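Local coordinates for protein MFP2b (Ascaris suum, PDB 2BJR) that probably enhances the polymerisation of major sperm protein during the amoeboid crawling of nematode sperm, and carries a bound zinc ion, at residues A[32-36]-A[47-51]; A[198-204]-A[245-251]; A[216-221]-A[319-325]; A[287-292]-A[351-356]. One frame throughout, in Å; residues are numbered along the deposited sequence.

Contact 1 (A[32-36]-A[47-51])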
loop_
_atom_site.group_PDB
_atom_site.type_symbol
_atom_site.label_atom_id
_atom_site.label_comp_id
_atom_site.label_asym_id
_atom_site.label_seq_id
_atom_site.Cartn_x
_atom_site.Cartn_y
_atom_site.Cartn_z
ATOM N N ASN A 32 -0.535 -2.174 3.753
ATOM C CA ASN A 32 0.247 -3.368 3.539
ATOM C C ASN A 32 -0.580 -4.592 3.817
ATOM O O ASN A 32 -0.249 -5.394 4.692
ATOM C CB ASN A 32 1.454 -3.329 4.398
ATOM C CG ASN A 32 2.434 -4.486 4.144
ATOM O OD1 ASN A 32 2.515 -5.016 3.052
ATOM N ND2 ASN A 32 3.223 -4.839 5.188
HETATM N N MSE A 33 -1.690 -4.679 3.118
HETATM C CA MSE A 33 -2.648 -5.763 3.315
HETATM C C MSE A 33 -3.290 -6.014 1.955
HETATM O O MSE A 33 -3.906 -5.102 1.404
HETATM C CB MSE A 33 -3.693 -5.390 4.368
HETATM C CG MSE A 33 -4.630 -6.511 4.722
HETATM SE SE MSE A 33 -5.798 -5.961 6.200
HETATM C CE MSE A 33 -4.324 -5.729 7.559
ATOM N N TYR A 34 -3.178 -7.261 1.441
ATOM C CA TYR A 34 -3.609 -7.618 0.093
ATOM C C TYR A 34 -4.573 -8.812 0.149
ATOM O O TYR A 34 -4.448 -9.664 1.019
ATOM C CB TYR A 34 -2.419 -7.940 -0.821
ATOM C CG TYR A 34 -1.354 -6.864 -0.873
ATOM C CD1 TYR A 34 -0.384 -6.751 0.116
ATOM C CD2 TYR A 34 -1.274 -6.002 -1.952
ATOM C CE1 TYR A 34 0.584 -5.760 0.068
ATOM C CE2 TYR A 34 -0.304 -5.041 -2.016
ATOM C CZ TYR A 34 0.612 -4.926 -1.038
ATOM O OH TYR A 34 1.588 -3.991 -1.189
ATOM N N VAL A 35 -5.488 -8.853 -0.818
ATOM C CA VAL A 35 -6.510 -9.877 -0.902
ATOM C C VAL A 35 -5.853 -11.182 -1.351
ATOM O O VAL A 35 -5.239 -11.258 -2.440
ATOM C CB VAL A 35 -7.681 -9.460 -1.873
ATOM C CG1 VAL A 35 -8.764 -10.489 -1.826
ATOM C CG2 VAL A 35 -8.239 -8.111 -1.467
ATOM N N ALA A 36 -6.055 -12.233 -0.555
ATOM C CA ALA A 36 -5.402 -13.516 -0.772
ATOM C C ALA A 36 -6.365 -14.664 -0.678
ATOM O O ALA A 36 -7.466 -14.555 -0.139
ATOM C CB ALA A 36 -4.266 -13.732 0.179
ATOM N N GLY A 47 -8.219 -14.737 2.702
ATOM C CA GLY A 47 -7.375 -14.323 3.794
ATOM C C GLY A 47 -6.610 -13.106 3.306
ATOM O O GLY A 47 -7.066 -12.383 2.390
ATOM N N ARG A 48 -5.445 -12.912 3.884
ATOM C CA ARG A 48 -4.676 -11.721 3.664
ATOM C C ARG A 48 -3.206 -12.020 3.514
ATOM O O ARG A 48 -2.664 -12.946 4.138
ATOM C CB ARG A 48 -4.988 -10.693 4.760
ATOM C CG ARG A 48 -4.514 -11.067 6.141
ATOM C CD ARG A 48 -5.274 -10.381 7.311
ATOM N NE ARG A 48 -4.911 -10.996 8.612
ATOM C CZ ARG A 48 -3.771 -10.751 9.197
ATOM N NH1 ARG A 48 -2.931 -9.939 8.612
ATOM N NH2 ARG A 48 -3.413 -11.331 10.331
ATOM N N ALA A 49 -2.541 -11.232 2.672
ATOM C CA ALA A 49 -1.126 -11.274 2.515
ATOM C C ALA A 49 -0.549 -9.891 2.811
ATOM O O ALA A 49 -1.295 -8.883 2.797
ATOM C CB ALA A 49 -0.775 -11.678 1.108
ATOM N N TRP A 50 0.739 -9.865 3.114
ATOM C CA TRP A 50 1.456 -8.604 3.375
ATOM C C TRP A 50 2.911 -8.741 3.060
ATOM O O TRP A 50 3.431 -9.842 2.907
ATOM C CB TRP A 50 1.255 -8.131 4.806
ATOM C CG TRP A 50 1.869 -9.013 5.886
ATOM C CD1 TRP A 50 3.103 -8.875 6.440
ATOM C CD2 TRP A 50 1.274 -10.142 6.522
ATOM N NE1 TRP A 50 3.317 -9.847 7.389
ATOM C CE2 TRP A 50 2.203 -10.637 7.463
ATOM C CE3 TRP A 50 0.035 -10.795 6.401
ATOM C CZ2 TRP A 50 1.946 -11.760 8.278
ATOM C CZ3 TRP A 50 -0.216 -11.920 7.208
ATOM C CH2 TRP A 50 0.726 -12.365 8.150
ATOM N N ASN A 51 3.555 -7.600 2.859
ATOM C CA ASN A 51 4.955 -7.518 2.608
ATOM C C ASN A 51 5.773 -7.534 3.911
ATOM O O ASN A 51 5.560 -6.688 4.785
ATOM C CB ASN A 51 5.226 -6.182 1.897
ATOM C CG ASN A 51 6.681 -5.993 1.486
ATOM O OD1 ASN A 51 7.628 -6.475 2.143
ATOM N ND2 ASN A 51 6.866 -5.146 0.448
HETATM O O HOH W 1 4.497 -4.212 -0.817
#

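Contact 2 (A[198-204]-A[245-251])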
loop_
_atom_site.group_PDB
_atom_site.type_symbol
_atom_site.label_atom_id
_atom_site.label_comp_id
_atom_site.label_asym_id
_atom_site.label_seq_id
_atom_site.Cartn_x
_atom_site.Cartn_y
_atom_site.Cartn_z
ATOM N N PHE A 198 5.540 -2.423 -6.996
ATOM C CA PHE A 198 6.553 -2.851 -7.921
ATOM C C PHE A 198 7.569 -3.707 -7.222
ATOM O O PHE A 198 7.721 -3.656 -6.010
ATOM C CB PHE A 198 7.287 -1.651 -8.476
ATOM C CG PHE A 198 6.509 -0.855 -9.444
ATOM C CD1 PHE A 198 5.810 0.272 -9.052
ATOM C CD2 PHE A 198 6.519 -1.202 -10.802
ATOM C CE1 PHE A 198 5.075 1.043 -9.995
ATOM C CE2 PHE A 198 5.795 -0.419 -11.751
ATOM C CZ PHE A 198 5.077 0.687 -11.327
ATOM N N ARG A 199 8.322 -4.484 -7.993
ATOM C CA ARG A 199 9.473 -5.189 -7.456
ATOM C C ARG A 199 10.727 -4.502 -7.916
ATOM O O ARG A 199 10.790 -4.048 -9.036
ATOM C CB ARG A 199 9.509 -6.638 -7.908
ATOM C CG ARG A 199 8.295 -7.504 -7.524
ATOM C CD ARG A 199 8.362 -8.951 -8.117
ATOM N NE ARG A 199 8.344 -8.885 -9.572
ATOM C CZ ARG A 199 7.256 -8.823 -10.313
ATOM N NH1 ARG A 199 6.056 -8.926 -9.764
ATOM N NH2 ARG A 199 7.370 -8.685 -11.632
ATOM N N CYS A 200 11.755 -4.494 -7.077
ATOM C CA CYS A 200 13.045 -3.996 -7.497
ATOM C C CYS A 200 13.508 -4.833 -8.655
ATOM O O CYS A 200 13.239 -6.051 -8.697
ATOM C CB CYS A 200 14.079 -4.113 -6.410
ATOM S SG CYS A 200 13.669 -2.925 -5.159
ATOM N N GLY A 201 14.093 -4.138 -9.621
ATOM C CA GLY A 201 14.480 -4.724 -10.903
ATOM C C GLY A 201 13.414 -4.773 -11.975
ATOM O O GLY A 201 13.749 -5.116 -13.108
ATOM N N ASP A 202 12.165 -4.477 -11.649
ATOM C CA ASP A 202 11.126 -4.266 -12.653
ATOM C C ASP A 202 11.536 -3.024 -13.458
ATOM O O ASP A 202 12.320 -2.192 -12.972
ATOM C CB ASP A 202 9.775 -3.894 -12.025
ATOM C CG ASP A 202 8.947 -5.083 -11.511
ATOM O OD1 ASP A 202 9.295 -6.267 -11.801
ATOM O OD2 ASP A 202 7.853 -4.856 -10.850
ATOM N N PRO A 203 10.974 -2.860 -14.659
ATOM C CA PRO A 203 11.174 -1.630 -15.425
ATOM C C PRO A 203 10.650 -0.419 -14.680
ATOM O O PRO A 203 9.663 -0.550 -13.944
ATOM C CB PRO A 203 10.353 -1.874 -16.704
ATOM C CG PRO A 203 10.281 -3.361 -16.850
ATOM C CD PRO A 203 10.133 -3.832 -15.396
ATOM N N TRP A 204 11.275 0.740 -14.896
ATOM C CA TRP A 204 10.875 2.004 -14.274
ATOM C C TRP A 204 9.379 2.252 -14.543
ATOM O O TRP A 204 8.909 1.915 -15.624
ATOM C CB TRP A 204 11.720 3.157 -14.832
ATOM C CG TRP A 204 11.623 4.386 -14.034
ATOM C CD1 TRP A 204 10.988 5.541 -14.362
ATOM C CD2 TRP A 204 12.156 4.580 -12.724
ATOM N NE1 TRP A 204 11.089 6.444 -13.334
ATOM C CE2 TRP A 204 11.815 5.884 -12.320
ATOM C CE3 TRP A 204 12.904 3.789 -11.863
ATOM C CZ2 TRP A 204 12.192 6.405 -11.108
ATOM C CZ3 TRP A 204 13.266 4.290 -10.666
ATOM C CH2 TRP A 204 12.933 5.606 -10.291
ATOM N N TRP A 245 16.095 4.721 -7.524
ATOM C CA TRP A 245 16.595 5.463 -8.684
ATOM C C TRP A 245 16.535 4.530 -9.872
ATOM O O TRP A 245 16.427 3.298 -9.722
ATOM C CB TRP A 245 18.013 5.951 -8.460
ATOM C CG TRP A 245 19.015 4.866 -8.220
ATOM C CD1 TRP A 245 19.903 4.364 -9.136
ATOM C CD2 TRP A 245 19.272 4.163 -6.996
ATOM N NE1 TRP A 245 20.686 3.393 -8.558
ATOM C CE2 TRP A 245 20.328 3.250 -7.246
ATOM C CE3 TRP A 245 18.720 4.203 -5.709
ATOM C CZ2 TRP A 245 20.829 2.376 -6.263
ATOM C CZ3 TRP A 245 19.210 3.335 -4.741
ATOM C CH2 TRP A 245 20.279 2.448 -5.012
ATOM N N ASN A 246 16.604 5.137 -11.050
ATOM C CA ASN A 246 16.466 4.432 -12.299
ATOM C C ASN A 246 17.874 3.981 -12.709
ATOM O O ASN A 246 18.729 4.790 -13.020
ATOM C CB ASN A 246 15.795 5.328 -13.308
ATOM C CG ASN A 246 15.555 4.638 -14.664
ATOM O OD1 ASN A 246 15.997 3.515 -14.884
ATOM N ND2 ASN A 246 14.817 5.293 -15.533
ATOM N N ASP A 247 18.096 2.678 -12.638
ATOM C CA ASP A 247 19.382 2.069 -12.975
ATOM C C ASP A 247 19.224 1.302 -14.296
ATOM O O ASP A 247 18.767 0.145 -14.362
ATOM C CB ASP A 247 19.860 1.185 -11.829
ATOM C CG ASP A 247 21.174 0.474 -12.128
ATOM O OD1 ASP A 247 21.940 0.889 -13.030
ATOM O OD2 ASP A 247 21.510 -0.519 -11.471
ATOM N N GLY A 248 19.596 1.961 -15.372
ATOM C CA GLY A 248 19.530 1.349 -16.681
ATOM C C GLY A 248 18.149 0.923 -17.139
ATOM O O GLY A 248 18.014 -0.096 -17.777
ATOM N N GLY A 249 17.128 1.691 -16.761
ATOM C CA GLY A 249 15.735 1.420 -17.073
ATOM C C GLY A 249 14.989 0.579 -16.027
ATOM O O GLY A 249 13.797 0.346 -16.183
ATOM N N LYS A 250 15.702 0.154 -14.979
ATOM C CA LYS A 250 15.205 -0.770 -13.955
ATOM C C LYS A 250 15.139 -0.045 -12.594
ATOM O O LYS A 250 15.976 0.807 -12.271
ATOM C CB LYS A 250 16.129 -1.978 -13.846
ATOM C CG LYS A 250 16.092 -2.887 -15.127
ATOM C CD LYS A 250 16.962 -4.120 -14.932
ATOM C CE LYS A 250 17.167 -4.980 -16.218
ATOM N NZ LYS A 250 17.764 -6.325 -15.873
ATOM N N ILE A 251 14.171 -0.408 -11.789
ATOM C CA ILE A 251 14.095 0.114 -10.407
ATOM C C ILE A 251 15.232 -0.441 -9.537
ATOM O O ILE A 251 15.409 -1.653 -9.392
ATOM C CB ILE A 251 12.723 -0.232 -9.809
ATOM C CG1 ILE A 251 11.609 0.389 -10.637
ATOM C CG2 ILE A 251 12.633 0.245 -8.297
ATOM C CD1 ILE A 251 10.250 -0.207 -10.364
HETATM O O HOH W 2 16.010 -7.188 -13.090
#

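Contact 3 (A[216-221]-A[319-325])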
loop_
_atom_site.group_PDB
_atom_site.type_symbol
_atom_site.label_atom_id
_atom_site.label_comp_id
_atom_site.label_asym_id
_atom_site.label_seq_id
_atom_site.Cartn_x
_atom_site.Cartn_y
_atom_site.Cartn_z
ATOM N N ARG A 216 13.891 17.908 -7.173
ATOM C CA ARG A 216 15.008 18.247 -8.042
ATOM C C ARG A 216 16.130 17.244 -7.879
ATOM O O ARG A 216 16.130 16.432 -6.965
ATOM C CB ARG A 216 15.526 19.671 -7.685
ATOM C CG ARG A 216 16.009 19.846 -6.210
ATOM C CD ARG A 216 16.903 21.057 -6.061
ATOM N NE ARG A 216 17.284 21.450 -4.710
ATOM C CZ ARG A 216 18.266 20.924 -4.011
ATOM N NH1 ARG A 216 18.976 19.931 -4.494
ATOM N NH2 ARG A 216 18.539 21.407 -2.796
ATOM N N SER A 217 17.123 17.299 -8.751
ATOM C CA SER A 217 18.354 16.559 -8.508
ATOM C C SER A 217 19.031 17.044 -7.190
ATOM O O SER A 217 19.048 18.236 -6.851
ATOM C CB SER A 217 19.322 16.665 -9.722
ATOM O OG SER A 217 18.686 16.176 -10.924
ATOM N N LEU A 218 19.543 16.084 -6.442
ATOM C CA LEU A 218 20.308 16.330 -5.253
ATOM C C LEU A 218 21.789 16.541 -5.499
ATOM O O LEU A 218 22.373 15.991 -6.429
ATOM C CB LEU A 218 20.170 15.111 -4.301
ATOM C CG LEU A 218 18.724 14.800 -3.885
ATOM C CD1 LEU A 218 18.764 13.665 -2.838
ATOM C CD2 LEU A 218 17.997 16.001 -3.348
ATOM N N ASP A 219 22.397 17.326 -4.629
ATOM C CA ASP A 219 23.865 17.329 -4.460
ATOM C C ASP A 219 24.173 16.273 -3.415
ATOM O O ASP A 219 24.130 16.541 -2.217
ATOM C CB ASP A 219 24.311 18.728 -4.040
ATOM C CG ASP A 219 25.785 18.826 -3.669
ATOM O OD1 ASP A 219 26.624 17.929 -3.966
ATOM O OD2 ASP A 219 26.180 19.836 -3.043
ATOM N N THR A 220 24.387 15.040 -3.878
ATOM C CA THR A 220 24.298 13.868 -3.003
ATOM C C THR A 220 25.654 13.223 -2.675
ATOM O O THR A 220 26.722 13.755 -2.992
ATOM C CB THR A 220 23.263 12.860 -3.558
ATOM O OG1 THR A 220 22.972 11.859 -2.569
ATOM C CG2 THR A 220 23.786 12.069 -4.755
ATOM N N LEU A 221 25.611 12.104 -1.980
ATOM C CA LEU A 221 26.794 11.419 -1.559
ATOM C C LEU A 221 27.453 10.597 -2.664
ATOM O O LEU A 221 26.824 10.201 -3.634
ATOM C CB LEU A 221 26.477 10.502 -0.398
ATOM C CG LEU A 221 26.138 11.236 0.890
ATOM C CD1 LEU A 221 25.481 10.257 1.876
ATOM C CD2 LEU A 221 27.410 11.827 1.488
ATOM N N VAL A 319 24.077 14.953 5.243
ATOM C CA VAL A 319 25.150 14.122 5.761
ATOM C C VAL A 319 26.439 14.489 5.023
ATOM O O VAL A 319 26.514 14.399 3.785
ATOM C CB VAL A 319 24.844 12.627 5.509
ATOM C CG1 VAL A 319 26.050 11.714 5.906
ATOM C CG2 VAL A 319 23.642 12.233 6.240
ATOM N N ASP A 320 27.455 14.928 5.765
ATOM C CA ASP A 320 28.715 15.320 5.146
ATOM C C ASP A 320 28.448 16.482 4.189
ATOM O O ASP A 320 29.050 16.570 3.135
ATOM C CB ASP A 320 29.346 14.138 4.371
ATOM C CG ASP A 320 29.865 13.010 5.287
ATOM O OD1 ASP A 320 30.015 13.240 6.518
ATOM O OD2 ASP A 320 30.145 11.855 4.841
ATOM N N GLY A 321 27.521 17.360 4.531
ATOM C CA GLY A 321 27.152 18.463 3.653
ATOM C C GLY A 321 26.381 18.111 2.379
ATOM O O GLY A 321 26.085 18.983 1.577
ATOM N N LYS A 322 26.003 16.845 2.215
ATOM C CA LYS A 322 25.300 16.373 1.018
ATOM C C LYS A 322 23.873 15.946 1.359
ATOM O O LYS A 322 23.578 15.565 2.495
ATOM C CB LYS A 322 26.045 15.177 0.436
ATOM C CG LYS A 322 27.496 15.483 0.009
ATOM C CD LYS A 322 27.519 16.581 -1.060
ATOM C CE LYS A 322 28.927 16.796 -1.634
ATOM N NZ LYS A 322 28.932 17.825 -2.699
ATOM N N GLU A 323 23.019 16.013 0.354
ATOM C CA GLU A 323 21.603 15.673 0.438
ATOM C C GLU A 323 21.396 14.210 0.076
ATOM O O GLU A 323 21.947 13.763 -0.909
ATOM C CB GLU A 323 20.843 16.511 -0.552
ATOM C CG GLU A 323 20.872 18.003 -0.238
ATOM C CD GLU A 323 20.604 18.887 -1.427
ATOM O OE1 GLU A 323 20.663 18.412 -2.569
ATOM O OE2 GLU A 323 20.322 20.085 -1.191
ATOM N N ILE A 324 20.566 13.498 0.836
ATOM C CA ILE A 324 20.379 12.055 0.657
ATOM C C ILE A 324 19.048 11.621 1.237
ATOM O O ILE A 324 18.725 11.923 2.381
ATOM C CB ILE A 324 21.554 11.275 1.245
ATOM C CG1 ILE A 324 21.387 9.755 1.069
ATOM C CG2 ILE A 324 21.760 11.605 2.714
ATOM C CD1 ILE A 324 21.467 9.339 -0.337
ATOM N N LEU A 325 18.262 10.903 0.427
ATOM C CA LEU A 325 16.925 10.511 0.802
ATOM C C LEU A 325 16.888 9.238 1.683
ATOM O O LEU A 325 17.422 8.181 1.309
ATOM C CB LEU A 325 16.086 10.311 -0.447
ATOM C CG LEU A 325 14.652 9.871 -0.264
ATOM C CD1 LEU A 325 13.880 10.917 0.517
ATOM C CD2 LEU A 325 13.914 9.590 -1.567
#

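Contact 4 (A[287-292]-A[351-356])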
loop_
_atom_site.group_PDB
_atom_site.type_symbol
_atom_site.label_atom_id
_atom_site.label_comp_id
_atom_site.label_asym_id
_atom_site.label_seq_id
_atom_site.Cartn_x
_atom_site.Cartn_y
_atom_site.Cartn_z
ATOM N N LYS A 287 9.497 20.201 3.302
ATOM C CA LYS A 287 9.548 21.291 4.297
ATOM C C LYS A 287 10.617 21.023 5.337
ATOM O O LYS A 287 10.862 19.857 5.675
ATOM C CB LYS A 287 8.206 21.424 5.011
ATOM C CG LYS A 287 7.018 21.732 4.121
ATOM C CD LYS A 287 7.215 23.144 3.460
ATOM C CE LYS A 287 5.919 23.668 2.863
ATOM N NZ LYS A 287 6.200 24.766 1.872
ATOM N N PRO A 288 11.276 22.089 5.847
ATOM C CA PRO A 288 12.260 21.942 6.910
ATOM C C PRO A 288 11.615 21.272 8.082
ATOM O O PRO A 288 10.437 21.504 8.364
ATOM C CB PRO A 288 12.699 23.408 7.226
ATOM C CG PRO A 288 12.438 24.164 5.939
ATOM C CD PRO A 288 11.149 23.503 5.423
ATOM N N PHE A 289 12.394 20.445 8.752
ATOM C CA PHE A 289 11.906 19.622 9.835
ATOM C C PHE A 289 11.077 20.417 10.908
ATOM O O PHE A 289 10.032 19.944 11.342
ATOM C CB PHE A 289 13.070 18.847 10.464
ATOM C CG PHE A 289 12.650 17.900 11.539
ATOM C CD1 PHE A 289 12.509 16.535 11.280
ATOM C CD2 PHE A 289 12.423 18.337 12.838
ATOM C CE1 PHE A 289 12.134 15.660 12.268
ATOM C CE2 PHE A 289 12.026 17.433 13.836
ATOM C CZ PHE A 289 11.862 16.102 13.535
ATOM N N PRO A 290 11.536 21.574 11.368
ATOM C CA PRO A 290 10.760 22.300 12.383
ATOM C C PRO A 290 9.403 22.768 11.908
ATOM O O PRO A 290 8.478 22.828 12.700
ATOM C CB PRO A 290 11.688 23.460 12.776
ATOM C CG PRO A 290 13.047 23.023 12.327
ATOM C CD PRO A 290 12.817 22.241 11.075
ATOM N N GLU A 291 9.272 23.066 10.621
ATOM C CA GLU A 291 7.988 23.392 10.047
ATOM C C GLU A 291 7.114 22.142 9.902
ATOM O O GLU A 291 5.937 22.138 10.279
ATOM C CB GLU A 291 8.188 24.121 8.716
ATOM C CG GLU A 291 6.889 24.555 8.080
ATOM C CD GLU A 291 7.058 25.235 6.731
ATOM O OE1 GLU A 291 8.205 25.531 6.309
ATOM O OE2 GLU A 291 6.015 25.450 6.098
ATOM N N ALA A 292 7.716 21.066 9.406
ATOM C CA ALA A 292 7.028 19.787 9.295
ATOM C C ALA A 292 6.444 19.316 10.614
ATOM O O ALA A 292 5.394 18.719 10.645
ATOM C CB ALA A 292 7.992 18.711 8.710
ATOM N N VAL A 351 18.465 16.344 13.620
ATOM C CA VAL A 351 17.421 16.108 12.599
ATOM C C VAL A 351 16.740 17.391 12.128
ATOM O O VAL A 351 16.007 17.380 11.143
ATOM C CB VAL A 351 16.341 15.081 13.018
ATOM C CG1 VAL A 351 16.968 13.801 13.587
ATOM C CG2 VAL A 351 15.347 15.673 14.014
ATOM N N HIS A 352 16.995 18.506 12.816
ATOM C CA HIS A 352 16.315 19.751 12.488
ATOM C C HIS A 352 16.689 20.279 11.082
ATOM O O HIS A 352 15.889 20.994 10.506
ATOM C CB HIS A 352 16.556 20.810 13.574
ATOM C CG HIS A 352 15.985 20.444 14.921
ATOM N ND1 HIS A 352 16.050 21.296 16.010
ATOM C CD2 HIS A 352 15.391 19.311 15.361
ATOM C CE1 HIS A 352 15.500 20.700 17.058
ATOM N NE2 HIS A 352 15.091 19.493 16.694
ATOM N N SER A 353 17.854 19.905 10.539
ATOM C CA SER A 353 18.234 20.222 9.150
ATOM C C SER A 353 17.562 19.348 8.047
ATOM O O SER A 353 17.726 19.635 6.811
ATOM C CB SER A 353 19.745 20.128 8.946
ATOM O OG SER A 353 20.290 18.884 9.410
ATOM N N CYS A 354 16.852 18.299 8.464
ATOM C CA CYS A 354 16.179 17.376 7.530
ATOM C C CYS A 354 15.125 18.157 6.738
ATOM O O CYS A 354 14.539 19.093 7.258
ATOM C CB CYS A 354 15.449 16.189 8.259
ATOM S SG CYS A 354 16.631 15.001 8.843
HETATM N N MSE A 355 14.832 17.708 5.523
HETATM C CA MSE A 355 13.721 18.235 4.757
HETATM C C MSE A 355 12.696 17.094 4.644
HETATM O O MSE A 355 13.015 16.023 4.146
HETATM C CB MSE A 355 14.172 18.711 3.371
HETATM C CG MSE A 355 15.309 19.754 3.351
HETATM SE SE MSE A 355 14.486 21.399 3.954
HETATM C CE MSE A 355 13.214 21.788 2.610
ATOM N N VAL A 356 11.484 17.302 5.139
ATOM C CA VAL A 356 10.514 16.217 5.277
ATOM C C VAL A 356 9.448 16.338 4.196
ATOM O O VAL A 356 8.960 17.432 3.919
ATOM C CB VAL A 356 9.868 16.245 6.687
ATOM C CG1 VAL A 356 8.777 15.230 6.840
ATOM C CG2 VAL A 356 10.909 16.024 7.689
#

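Contact 1 (A[32-36]-A[47-51])
The side-chain amide of N32 and the backbone of N51 hold each other by two bonds: N51 N donates to N32 OD1 over 2.8 Å, and N32 ND2 returns a bond to N51 O. The second runs on a lone pair of that carbonyl and close to the plane of the N32 amide, so the two together fix the rotation of the group. The amide is brought there by a chi1 of -174°, with CG swung away from the backbone N. N51's own amide crosses it steeply, the planes 68° apart, and is held instead by G54 and S268. A water accepts from N51 ND2 at 2.8 Å and donates to Y34 OH at 2.9 Å, while D197 also bonds that hydroxyl.

Beyond N32 the backbones take over. Y34 and A49 exchange two bonds, Y34 N lying 2.8 Å from A49 O, and the same carbonyl oxygen lies in the plane of the Y34 ring, at its edge. Two further bonds join A36 to G47. On the Y34 face A36 CB meets A49 CB at 4.2 Å. The V35 and R48 side chains take the other face, where the R48 guanidinium reaches S144. The alternation of hydrogen-bonded and non-hydrogen-bonded pairs is that of antiparallel strands, and the short link between 34-40 and 43-52 makes them a beta hairpin.

Contact 2 (A[198-204]-A[245-251])
I251 and W204 have by far the most surface buried here. The I251 side chain points at the 198-204 segment and ends in CD1, which lies 3.8 Å from F198 CB and also touches P203 O and D202 CB. Its CG1 meets the W204 ring at CE3, again at 3.8 Å. Beside this side chain the backbones are bonded: I251 N reaches D202 O over 2.8 Å, and I251 O accepts from G201 N.

W204 lies flat against N246. Ring and amide planes are only 4° apart, a stacked arrangement, and N246 CB makes a CH-pi contact 3.7 Å from the centroid of the six-membered ring. Turning CG away from the backbone N (chi1 -166°) lets the indole extend along the other segment, where CZ3 comes 3.4 Å from W245 C. The W204 backbone N bonds G249 O at 2.9 Å.

Each side is shaped by a turn, type II from R199 to D202 and type I' from D247 to K250. In the first, D202 OD2 accepts from R199 N and OD1 forms a salt bridge with R199 NH2, which also pairs with D22. The loop leaving strand 194-199 thus lies against the turn between strands 238-247 and 250-257, with I251 packed on I269 of strand 268-274 and W204 edge-to-face with Y229 of strand 229-235.

Contact 3 (A[216-221]-A[319-325])
The irregular segment 216-221 runs past the start of strand 322-329 with its nearest approach at T220 and E323, where the alpha carbons are 4.7 Å apart, and E323 N donates to D219 O. The E323 carboxylate is then gripped by three bonds. R216 takes it end-on, NH2 to OE2 at 2.7 Å and NH1 to OE1 at 3.0 Å, both on the syn sides and both near the guanidinium plane, although that plane is turned 38° from the carboxylate. D219 N adds a third bond to OE1, from the anti side and from the opposite face to NH1. R216 NH1 also donates to S217 O, which steadies the guanidinium.

A type I' turn from V319 to K322 joins strands 313-319 and 322-329 as a beta hairpin, and the long loop between strands 209-210 and 229-235 is fastened along its second strand. K322 runs past T220 O; bent at its second torsion (chi2 -60°), it brings NZ to D219 OD1 at 2.6 Å, close to the carboxylate plane.

T220 OG1 donates to E323 O over 2.7 Å, in the carbonyl plane, and the same hydroxyl is bonded by Q228. L221 lies against the hairpin, its CD2 3.8 Å from K322 CB and its CD1 4.0 Å from I324 CG2, while L218 CD2 lies against E323 OE1 at 3.7 Å.

Contact 4 (A[287-292]-A[351-356])
The F289 ring has V351 CG2 over one of its faces, a CH-pi contact with the methyl carbon 3.7 Å from the centroid and offset toward the rim. The setting is the end of an antiparallel strand pair, 282-288 with 355-361, where the first strand passes straight into the short helix 289-292 with P288 at its N-cap position. A chi1 of -176° carries CG of F289 away from the backbone N and sets the ring against V351 and H352, in the type I turn from V351 to C354. The H352 ring is nearly parallel to it, the planes 13° apart, but slid so far that the two barely overlap, and its NE2 bonds E333.

The strands themselves are joined by two bonds between K287 and V356, the shorter from V356 N to K287 O at 2.7 Å. F289 N reaches C354 O at 2.9 Å, a more bent bond (135°) from the first helical residue to the turn end just before strand 355-361. The K287 side chain turns elsewhere, to D285 and the W300 ring.

From the helix, A292 CB meets V356 CB at 3.7 Å, and V356 CG2 touches F289 CD1 at 4.0 Å. On the other face of the strand pair the selenomethionine M355, bent at its second and third torsions, curls back beside P288 and rests SE 3.7 Å from P288 CA.

Overall arrangement
From the N terminus, contact 1 comes first and closes a tight hairpin in the first of the two cytosolic motility protein domains; the other three contacts fall in the second. Contact 2 closes a loop of 40 residues, bringing the loop after strand 194-199 onto the hairpin 238-247/250-257 of the same sheet. Before it closes, contact 3 begins at 216-221, so the two cross, and 97 residues pass before 319-325 is reached. Contact 4 starts inside that span and ends beyond it, crossing contact 3 in turn. Contacts 3 and 4 reach the same antiparallel sheet, their centres about 15 Å apart. Contact 3 thus ties a loop of the preceding sheet to it, while contact 4 joins two of its strands.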